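Local coordinates for protein putative phosphomannomutase (Thermus thermophilus, PDB 1TUO) that probably interconverts phosphorylated sugars as a magnesium-dependent phosphomutase of the phosphohexose mutase family, at residues P242-A247 and K364-Q369; E158-A163 and E345-L350; P85-L90 and A190-G195; L304-T309 and D326-G331. One frame throughout, in Å; residues are numbered along the deposited sequence.

Contact 1: residues P242-A247 and K364-Q369; sequences PSFAVA and KDLAEQ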
# COMPACT_ATOMS: atom_id res chain seq x y z
N PRO A 242 9.05 -14.03 -19.55
CA PRO A 242 8.43 -12.92 -18.83
C PRO A 242 8.13 -13.22 -17.36
O PRO A 242 7.32 -12.54 -16.74
CB PRO A 242 7.16 -12.68 -19.62
CG PRO A 242 6.74 -14.08 -19.95
CD PRO A 242 8.04 -14.74 -20.37
N SER A 243 8.78 -14.24 -16.80
CA SER A 243 8.55 -14.59 -15.41
C SER A 243 9.06 -13.48 -14.49
O SER A 243 10.03 -12.80 -14.80
CB SER A 243 9.26 -15.90 -15.07
OG SER A 243 8.70 -16.97 -15.80
N PHE A 244 8.39 -13.32 -13.35
CA PHE A 244 8.80 -12.31 -12.39
C PHE A 244 8.19 -12.58 -11.03
O PHE A 244 7.33 -13.45 -10.88
CB PHE A 244 8.42 -10.90 -12.88
CG PHE A 244 6.94 -10.64 -12.93
CD1 PHE A 244 6.31 -9.90 -11.92
CD2 PHE A 244 6.17 -11.09 -14.00
CE1 PHE A 244 4.95 -9.61 -11.99
CE2 PHE A 244 4.81 -10.81 -14.07
CZ PHE A 244 4.19 -10.07 -13.07
N ALA A 245 8.66 -11.85 -10.04
CA ALA A 245 8.15 -12.04 -8.69
C ALA A 245 7.48 -10.79 -8.16
O ALA A 245 7.91 -9.68 -8.46
CB ALA A 245 9.29 -12.43 -7.76
N VAL A 246 6.40 -10.99 -7.41
CA VAL A 246 5.74 -9.88 -6.75
C VAL A 246 5.91 -10.19 -5.27
O VAL A 246 5.75 -11.33 -4.85
CB VAL A 246 4.23 -9.78 -7.07
CG1 VAL A 246 4.04 -9.25 -8.48
CG2 VAL A 246 3.55 -11.13 -6.90
N ALA A 247 6.27 -9.17 -4.49
CA ALA A 247 6.45 -9.35 -3.06
C ALA A 247 5.44 -8.43 -2.40
O ALA A 247 5.52 -7.21 -2.54
CB ALA A 247 7.86 -8.96 -2.65
N LYS A 364 5.23 -7.91 -23.48
CA LYS A 364 6.53 -7.38 -23.09
C LYS A 364 6.69 -7.55 -21.59
O LYS A 364 5.75 -7.29 -20.83
CB LYS A 364 6.63 -5.89 -23.46
CG LYS A 364 6.43 -5.62 -24.95
CD LYS A 364 6.37 -4.14 -25.28
CE LYS A 364 7.72 -3.46 -25.16
NZ LYS A 364 7.70 -2.12 -25.82
N ASP A 365 7.86 -7.99 -21.15
CA ASP A 365 8.07 -8.15 -19.72
C ASP A 365 8.09 -6.76 -19.10
O ASP A 365 8.13 -5.76 -19.81
CB ASP A 365 9.35 -8.94 -19.40
CG ASP A 365 10.62 -8.22 -19.83
OD1 ASP A 365 10.78 -7.04 -19.50
OD2 ASP A 365 11.47 -8.86 -20.48
N LEU A 366 8.07 -6.69 -17.77
CA LEU A 366 8.04 -5.40 -17.10
C LEU A 366 9.20 -4.46 -17.43
O LEU A 366 9.00 -3.25 -17.56
CB LEU A 366 7.94 -5.61 -15.59
CG LEU A 366 6.61 -6.26 -15.17
CD1 LEU A 366 6.67 -6.63 -13.70
CD2 LEU A 366 5.45 -5.31 -15.45
N ALA A 367 10.39 -5.02 -17.56
CA ALA A 367 11.57 -4.22 -17.87
C ALA A 367 11.38 -3.55 -19.22
O ALA A 367 11.70 -2.38 -19.40
CB ALA A 367 12.82 -5.10 -17.87
N GLU A 368 10.85 -4.30 -20.18
CA GLU A 368 10.63 -3.75 -21.51
C GLU A 368 9.50 -2.73 -21.51
O GLU A 368 9.54 -1.75 -22.25
CB GLU A 368 10.34 -4.87 -22.51
CG GLU A 368 11.53 -5.79 -22.75
CD GLU A 368 12.79 -5.01 -23.14
OE1 GLU A 368 12.78 -4.35 -24.21
OE2 GLU A 368 13.78 -5.05 -22.38
N GLN A 369 8.48 -2.95 -20.68
CA GLN A 369 7.39 -1.99 -20.62
C GLN A 369 7.91 -0.67 -20.05
O GLN A 369 7.53 0.40 -20.52
CB GLN A 369 6.24 -2.51 -19.74
CG GLN A 369 5.44 -3.64 -20.36
CD GLN A 369 4.24 -4.02 -19.52
OE1 GLN A 369 3.37 -3.19 -19.25
NE2 GLN A 369 4.18 -5.28 -19.09
O HOH W 1 8.02 -9.24 -16.42

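Contact 2: residues E158-A163 and E345-L350; sequences EAYFEA and ERDGIL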
# COMPACT_ATOMS: atom_id res chain seq x y z
N GLU A 158 -13.89 -15.45 -1.23
CA GLU A 158 -14.53 -15.70 -2.52
C GLU A 158 -15.15 -14.44 -3.10
O GLU A 158 -15.00 -14.16 -4.29
CB GLU A 158 -15.60 -16.78 -2.38
CG GLU A 158 -15.06 -18.18 -2.14
CD GLU A 158 -14.32 -18.75 -3.34
OE1 GLU A 158 -13.15 -18.38 -3.55
OE2 GLU A 158 -14.92 -19.56 -4.07
N ALA A 159 -15.86 -13.68 -2.27
CA ALA A 159 -16.49 -12.45 -2.74
C ALA A 159 -15.44 -11.44 -3.19
O ALA A 159 -15.65 -10.71 -4.16
CB ALA A 159 -17.37 -11.86 -1.64
N TYR A 160 -14.32 -11.41 -2.48
CA TYR A 160 -13.22 -10.50 -2.82
C TYR A 160 -12.67 -10.88 -4.19
O TYR A 160 -12.38 -10.02 -5.02
CB TYR A 160 -12.12 -10.58 -1.76
CG TYR A 160 -10.89 -9.75 -2.06
CD1 TYR A 160 -10.97 -8.36 -2.23
CD2 TYR A 160 -9.64 -10.35 -2.18
CE1 TYR A 160 -9.83 -7.60 -2.51
CE2 TYR A 160 -8.50 -9.60 -2.45
CZ TYR A 160 -8.60 -8.23 -2.62
OH TYR A 160 -7.46 -7.50 -2.92
N PHE A 161 -12.53 -12.18 -4.44
CA PHE A 161 -12.02 -12.65 -5.72
C PHE A 161 -12.99 -12.26 -6.84
O PHE A 161 -12.57 -11.85 -7.92
CB PHE A 161 -11.83 -14.17 -5.71
CG PHE A 161 -10.71 -14.64 -4.81
CD1 PHE A 161 -9.57 -13.86 -4.63
CD2 PHE A 161 -10.78 -15.88 -4.19
CE1 PHE A 161 -8.52 -14.31 -3.83
CE2 PHE A 161 -9.74 -16.34 -3.38
CZ PHE A 161 -8.60 -15.55 -3.20
N GLU A 162 -14.29 -12.38 -6.57
CA GLU A 162 -15.29 -12.01 -7.57
C GLU A 162 -15.21 -10.53 -7.89
O GLU A 162 -15.40 -10.12 -9.03
CB GLU A 162 -16.69 -12.36 -7.06
CG GLU A 162 -17.06 -13.81 -7.25
CD GLU A 162 -17.12 -14.20 -8.72
OE1 GLU A 162 -16.36 -15.09 -9.14
OE2 GLU A 162 -17.92 -13.59 -9.47
N ALA A 163 -14.92 -9.72 -6.88
CA ALA A 163 -14.81 -8.28 -7.08
C ALA A 163 -13.59 -7.99 -7.95
O ALA A 163 -13.66 -7.16 -8.86
CB ALA A 163 -14.68 -7.58 -5.74
N GLU A 345 -8.61 2.58 -1.97
CA GLU A 345 -7.64 1.98 -1.05
C GLU A 345 -6.44 1.39 -1.80
O GLU A 345 -6.53 1.10 -2.99
CB GLU A 345 -8.36 0.87 -0.26
CG GLU A 345 -7.48 0.04 0.65
CD GLU A 345 -7.05 0.80 1.88
OE1 GLU A 345 -7.79 0.79 2.88
OE2 GLU A 345 -5.97 1.43 1.83
N ARG A 346 -5.32 1.22 -1.10
CA ARG A 346 -4.14 0.63 -1.71
C ARG A 346 -4.38 -0.88 -1.74
O ARG A 346 -4.72 -1.47 -0.72
CB ARG A 346 -2.90 0.94 -0.87
CG ARG A 346 -2.52 2.41 -0.89
CD ARG A 346 -1.42 2.74 0.11
NE ARG A 346 -1.90 2.72 1.49
CZ ARG A 346 -1.39 3.46 2.46
NH1 ARG A 346 -0.38 4.28 2.21
NH2 ARG A 346 -1.89 3.38 3.69
N ASP A 347 -4.22 -1.50 -2.91
CA ASP A 347 -4.44 -2.94 -3.02
C ASP A 347 -3.28 -3.61 -3.75
O ASP A 347 -3.16 -3.52 -4.97
CB ASP A 347 -5.77 -3.21 -3.76
CG ASP A 347 -6.15 -4.68 -3.74
OD1 ASP A 347 -7.36 -4.98 -3.80
OD2 ASP A 347 -5.24 -5.55 -3.67
N GLY A 348 -2.43 -4.28 -2.97
CA GLY A 348 -1.28 -4.95 -3.54
C GLY A 348 -1.61 -6.21 -4.31
O GLY A 348 -0.83 -6.66 -5.15
N ILE A 349 -2.76 -6.80 -4.01
CA ILE A 349 -3.19 -8.01 -4.69
C ILE A 349 -3.64 -7.63 -6.10
O ILE A 349 -3.22 -8.25 -7.09
CB ILE A 349 -4.34 -8.69 -3.93
CG1 ILE A 349 -3.88 -9.04 -2.50
CG2 ILE A 349 -4.80 -9.94 -4.68
CD1 ILE A 349 -2.63 -9.91 -2.44
N LEU A 350 -4.47 -6.60 -6.21
CA LEU A 350 -4.91 -6.18 -7.54
C LEU A 350 -3.72 -5.64 -8.32
O LEU A 350 -3.64 -5.82 -9.54
CB LEU A 350 -6.00 -5.11 -7.46
CG LEU A 350 -6.50 -4.62 -8.83
CD1 LEU A 350 -6.94 -5.83 -9.66
CD2 LEU A 350 -7.65 -3.65 -8.65

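Contact 3: residues P85-L90 and A190-G195; sequences PVPTPL and AGFLKG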
# COMPACT_ATOMS: atom_id res chain seq x y z
N PRO A 85 -5.97 -14.40 9.06
CA PRO A 85 -5.28 -13.17 8.65
C PRO A 85 -5.77 -12.76 7.27
O PRO A 85 -5.98 -13.61 6.40
CB PRO A 85 -3.81 -13.57 8.65
CG PRO A 85 -3.87 -15.03 8.25
CD PRO A 85 -5.04 -15.55 9.08
N VAL A 86 -5.96 -11.46 7.07
CA VAL A 86 -6.43 -10.97 5.79
C VAL A 86 -5.68 -9.72 5.32
O VAL A 86 -5.16 -8.95 6.12
CB VAL A 86 -7.94 -10.58 5.84
CG1 VAL A 86 -8.80 -11.79 6.18
CG2 VAL A 86 -8.16 -9.47 6.86
N PRO A 87 -5.62 -9.52 4.00
CA PRO A 87 -4.95 -8.35 3.44
C PRO A 87 -5.82 -7.13 3.76
O PRO A 87 -7.05 -7.24 3.85
CB PRO A 87 -4.95 -8.61 1.93
CG PRO A 87 -5.06 -10.09 1.82
CD PRO A 87 -5.98 -10.48 2.93
N THR A 88 -5.18 -5.98 3.94
CA THR A 88 -5.93 -4.75 4.21
C THR A 88 -7.01 -4.54 3.14
O THR A 88 -8.16 -4.22 3.46
CB THR A 88 -4.97 -3.53 4.24
OG1 THR A 88 -4.34 -3.48 5.53
CG2 THR A 88 -5.72 -2.22 3.97
N PRO A 89 -6.65 -4.71 1.85
CA PRO A 89 -7.69 -4.51 0.83
C PRO A 89 -8.92 -5.41 0.97
O PRO A 89 -10.02 -5.01 0.59
CB PRO A 89 -6.94 -4.72 -0.48
CG PRO A 89 -5.73 -5.56 -0.09
CD PRO A 89 -5.34 -4.94 1.22
N LEU A 90 -8.75 -6.61 1.52
CA LEU A 90 -9.91 -7.49 1.70
C LEU A 90 -10.81 -6.89 2.79
O LEU A 90 -12.04 -6.91 2.69
CB LEU A 90 -9.48 -8.91 2.11
CG LEU A 90 -10.61 -9.86 2.55
CD1 LEU A 90 -11.66 -9.94 1.46
CD2 LEU A 90 -10.04 -11.25 2.86
N ALA A 190 -0.45 -14.04 1.64
CA ALA A 190 -0.25 -15.45 1.34
C ALA A 190 -1.48 -16.18 0.79
O ALA A 190 -2.56 -16.12 1.37
CB ALA A 190 0.26 -16.18 2.59
N GLY A 191 -1.28 -16.85 -0.34
CA GLY A 191 -2.34 -17.62 -0.97
C GLY A 191 -3.41 -16.87 -1.75
O GLY A 191 -4.24 -17.50 -2.41
N PHE A 192 -3.38 -15.54 -1.71
CA PHE A 192 -4.39 -14.77 -2.41
C PHE A 192 -4.28 -14.73 -3.93
O PHE A 192 -5.30 -14.63 -4.62
CB PHE A 192 -4.48 -13.36 -1.83
CG PHE A 192 -5.33 -13.28 -0.60
CD1 PHE A 192 -4.85 -13.75 0.62
CD2 PHE A 192 -6.64 -12.83 -0.68
CE1 PHE A 192 -5.67 -13.79 1.74
CE2 PHE A 192 -7.47 -12.86 0.44
CZ PHE A 192 -6.99 -13.35 1.65
N LEU A 193 -3.07 -14.80 -4.46
CA LEU A 193 -2.91 -14.78 -5.91
C LEU A 193 -3.26 -16.15 -6.49
O LEU A 193 -3.95 -16.24 -7.50
CB LEU A 193 -1.49 -14.37 -6.29
CG LEU A 193 -1.17 -12.91 -5.96
CD1 LEU A 193 0.28 -12.60 -6.32
CD2 LEU A 193 -2.11 -11.99 -6.73
N LYS A 194 -2.79 -17.21 -5.84
CA LYS A 194 -3.10 -18.57 -6.29
C LYS A 194 -4.60 -18.76 -6.15
O LYS A 194 -5.27 -19.31 -7.03
CB LYS A 194 -2.39 -19.61 -5.42
CG LYS A 194 -0.88 -19.63 -5.54
CD LYS A 194 -0.31 -20.74 -4.67
CE LYS A 194 1.20 -20.80 -4.75
NZ LYS A 194 1.74 -21.88 -3.87
N GLY A 195 -5.13 -18.28 -5.02
CA GLY A 195 -6.55 -18.39 -4.76
C GLY A 195 -7.39 -17.75 -5.85
O GLY A 195 -8.29 -18.39 -6.39

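Contact 4: residues L304-T309 and D326-G331; sequences LGFGVT and DCFIGG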
# COMPACT_ATOMS: atom_id res chain seq x y z
N LEU A 304 1.29 12.06 -23.29
CA LEU A 304 0.17 11.29 -23.82
C LEU A 304 -1.22 11.91 -23.70
O LEU A 304 -2.15 11.50 -24.40
CB LEU A 304 0.15 9.89 -23.19
CG LEU A 304 1.42 9.07 -23.43
CD1 LEU A 304 1.24 7.68 -22.85
CD2 LEU A 304 1.72 8.98 -24.93
N GLY A 305 -1.38 12.88 -22.80
CA GLY A 305 -2.67 13.53 -22.68
C GLY A 305 -3.58 13.26 -21.49
O GLY A 305 -4.79 13.11 -21.67
N PHE A 306 -3.03 13.19 -20.28
CA PHE A 306 -3.85 13.00 -19.09
C PHE A 306 -3.32 13.85 -17.95
O PHE A 306 -2.12 14.05 -17.81
CB PHE A 306 -3.96 11.52 -18.67
CG PHE A 306 -2.65 10.87 -18.28
CD1 PHE A 306 -1.93 10.13 -19.21
CD2 PHE A 306 -2.19 10.94 -16.97
CE1 PHE A 306 -0.76 9.46 -18.84
CE2 PHE A 306 -1.01 10.28 -16.59
CZ PHE A 306 -0.30 9.54 -17.53
N GLY A 307 -4.24 14.37 -17.14
CA GLY A 307 -3.84 15.22 -16.04
C GLY A 307 -3.17 14.47 -14.91
O GLY A 307 -3.35 13.26 -14.75
N VAL A 308 -2.37 15.19 -14.13
CA VAL A 308 -1.68 14.60 -12.99
C VAL A 308 -1.82 15.53 -11.80
O VAL A 308 -1.44 16.70 -11.86
CB VAL A 308 -0.18 14.38 -13.28
CG1 VAL A 308 0.50 13.79 -12.05
CG2 VAL A 308 -0.02 13.45 -14.46
N THR A 309 -2.38 15.00 -10.71
CA THR A 309 -2.57 15.75 -9.49
C THR A 309 -1.53 15.30 -8.48
O THR A 309 -1.34 14.11 -8.29
CB THR A 309 -3.97 15.50 -8.90
OG1 THR A 309 -4.97 16.00 -9.80
CG2 THR A 309 -4.11 16.18 -7.54
N ASP A 326 -13.03 11.20 -11.07
CA ASP A 326 -12.42 11.51 -12.35
C ASP A 326 -10.96 11.05 -12.43
O ASP A 326 -10.16 11.63 -13.16
CB ASP A 326 -12.51 13.02 -12.60
CG ASP A 326 -12.14 13.41 -14.02
OD1 ASP A 326 -12.08 14.62 -14.31
OD2 ASP A 326 -11.93 12.50 -14.86
N CYS A 327 -10.62 10.00 -11.68
CA CYS A 327 -9.25 9.48 -11.66
C CYS A 327 -9.20 8.05 -12.22
O CYS A 327 -10.22 7.36 -12.26
CB CYS A 327 -8.72 9.44 -10.22
SG CYS A 327 -8.81 10.98 -9.28
N PHE A 328 -8.03 7.61 -12.67
CA PHE A 328 -7.90 6.24 -13.18
C PHE A 328 -6.79 5.47 -12.47
O PHE A 328 -6.64 4.26 -12.67
CB PHE A 328 -7.72 6.20 -14.71
CG PHE A 328 -6.37 6.63 -15.20
CD1 PHE A 328 -6.07 7.98 -15.37
CD2 PHE A 328 -5.40 5.69 -15.53
CE1 PHE A 328 -4.82 8.39 -15.87
CE2 PHE A 328 -4.16 6.08 -16.03
CZ PHE A 328 -3.87 7.42 -16.20
N ILE A 329 -6.03 6.16 -11.63
CA ILE A 329 -4.96 5.50 -10.88
C ILE A 329 -4.41 6.47 -9.84
O ILE A 329 -4.44 7.68 -10.03
CB ILE A 329 -3.82 5.02 -11.81
CG1 ILE A 329 -2.95 3.99 -11.08
CG2 ILE A 329 -2.97 6.20 -12.26
CD1 ILE A 329 -1.93 3.30 -11.99
N GLY A 330 -3.92 5.93 -8.72
CA GLY A 330 -3.35 6.77 -7.68
C GLY A 330 -2.20 6.03 -7.05
O GLY A 330 -2.31 4.85 -6.75
N GLY A 331 -1.08 6.70 -6.83
CA GLY A 331 0.03 5.97 -6.24
C GLY A 331 0.98 6.74 -5.36
O GLY A 331 1.02 7.97 -5.37

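Contact 1: residues P242-A247 and K364-Q369
D365 sets its CB against the CA of P242, 4.1 Å away. This is plain van der Waals contact with the loop that leads into strand 244-248. The same aspartate is the N-cap of helix 366-377. Its OD1 accepts from the backbone N of E368 at 2.8 Å, on the syn side but tilted 29° out of the carboxylate plane. That bond ties the carboxylate to its own helix, and CB is the atom that meets the proline.

L366 follows in the first turn. Its backbone N gives its hydrogen to a water, at 2.9 Å from the water oxygen. The water in turn makes a weak bond to P242 O. The side chain of L366 crosses F244 at about a right angle. Its CD1 lies over one face of the F244 ring, 3.9 Å from the centroid, as a CH-pi contact displaced toward CD1 and CE1.

Q369 stays on its own side, where NE2 donates to K364 O at 3.1 Å and ties the helix start together. NE2 also bonds to S358. The contact thus docks the start of helix 366-377 beside the sheet of 244-248. L259 of strand 255-259 touches both F244 and L366, and V359 of helix 348-362 touches P242 and Q369.

Contact 2: residues E158-A163 and E345-L350
OD1 of D347 is gripped by two groups. It accepts from Y160 OH at 2.7 Å, on the syn side and 18° out of the carboxylate plane, and it is also hydrogen-bonded to H342 NE2. OD2 turns to its own chain. It accepts from L350 N at 2.9 Å, met from above the carboxylate plane, and weakly from I349 N. D347 is therefore the N-cap of helix 348-362 and the anchor of the tyrosine at once.

Y160 reaches this point from helix 157-165. CG is anti to the backbone N (chi1 176°), which carries the ring away from its own helix. Ring and carboxylate arrive from opposite directions. Their planes are 13° apart, and OD1 lies at the ring edge near the ring plane, beside the hydroxyl.

I349 fills in next to the bond. Its CB lies 3.5 Å from Y160 OH, and its CG2 comes within 4.3 Å of Y160 CE2. F192 and L193 of helix 192-199 touch the same isoleucine.

With an alanine at D347, the buried Y160 hydroxyl would probably lose its acceptor, and the first turn of helix 348-362 its side-chain cap.

All three touching residues are buried. The bond joins helix 157-165 to the start of helix 348-362 by a directed polar link. The hydroxyl and the L350 N-H, with a weaker share from I349 N, are likely to favour a charged carboxylate here, and H342 may add to this.

Contact 3: residues P85-L90 and A190-G195
P87 and F192 face each other near two helix starts, with their CA atoms 8.7 Å apart. P87 is the N-cap of helix 88-97, and G191 is that of helix 192-199. The gap between the backbones is bridged by side chains.

The proline and the phenylalanine approach from opposite directions. CG of P87 stands over the centre of the F192 ring, 3.6 Å from the centroid and only 7° off the ring normal. This is a CH-pi contact of the proline-aromatic kind. CD of P87 leans toward the outer end of the ring and comes to 3.3 Å from F192 CZ, a close fit.

L90, one turn further on, meets the same ring differently. Its side chain crosses F192 at about a right angle. With chi1 at 171°, CG of L90 lies beside the carbonyl carbon, and CD2 reaches the ring edge, near the plane, 3.9 Å from F192 CE2. Face and edge of one ring are thus held by two residues of one helix start.

R157 makes a cation-pi contact with F192, and Y160 and I349 also touch it. All three residues of the contact are buried. The packing is apolar and joins helix starts from the sequence regions of the first and second alpha/beta/alpha domains, in the multidomain fold of the phosphohexose mutases.

Contact 4: residues L304-T309 and D326-G331
F306 and F328 both place CG between the backbone N and the carbonyl carbon, with chi1 of 62° and 73°. Both side chains set out toward the other segment, and the rings meet between the two backbones. The side chains cross at about a right angle.

The result is a T-shaped stack. The ring planes stand at 90°, and the centroids are 5.3 Å apart. F328 supplies the edge and F306 the face. The leading atoms of F328 are CE1 and CZ. CE1 lies 3.8 Å from F306 CD2, while CZ is 4.1 Å from F306 CE2. The edge therefore lands off-centre, over the CD2-CE2 side of the F306 ring.

F328 is also packed from within its own segment, where CG2 of I329 lies over one face of its ring. F306 meets F279 of helix 267-280 as well, with the rings inclined to each other, and touches A287 of strand 286-290. That strand runs between 308-311 and 327-331 in the sheet, so the two phenylalanines meet across an intervening strand. The contact packs the segment leading into strand 308-311 against the bend at F328, within the region of the third alpha/beta/alpha domain.

A serine in place of F306 would probably open a gap beside the edge of F328 and leave that ring freer to turn.

The contact is wholly apolar and buried. The T shape is consistent with ring electrostatics, the slightly positive C-H edge of F328 meeting the electron-rich face of F306.

How the contacts relate
Contacts 2 and 3 form one buried cluster, with centres 8 Å apart. Y160 CB packs on L90 CD1 at 3.3 Å, and P89 lies against D347. Their segments alternate along the chain, so regions of the first, second and third domains interlock there. Contact 1 lies about 21 Å between centres from each of them. It touches contact 3 through V246 and L193. It is tied to contact 2 by sequence, since helices 348-362 and 366-377 follow each other. Contact 4 stands apart in the sheet of the third domain, nested within the loops closed by contacts 1 and 2. Three contacts thus join different regions, and one packs a single domain.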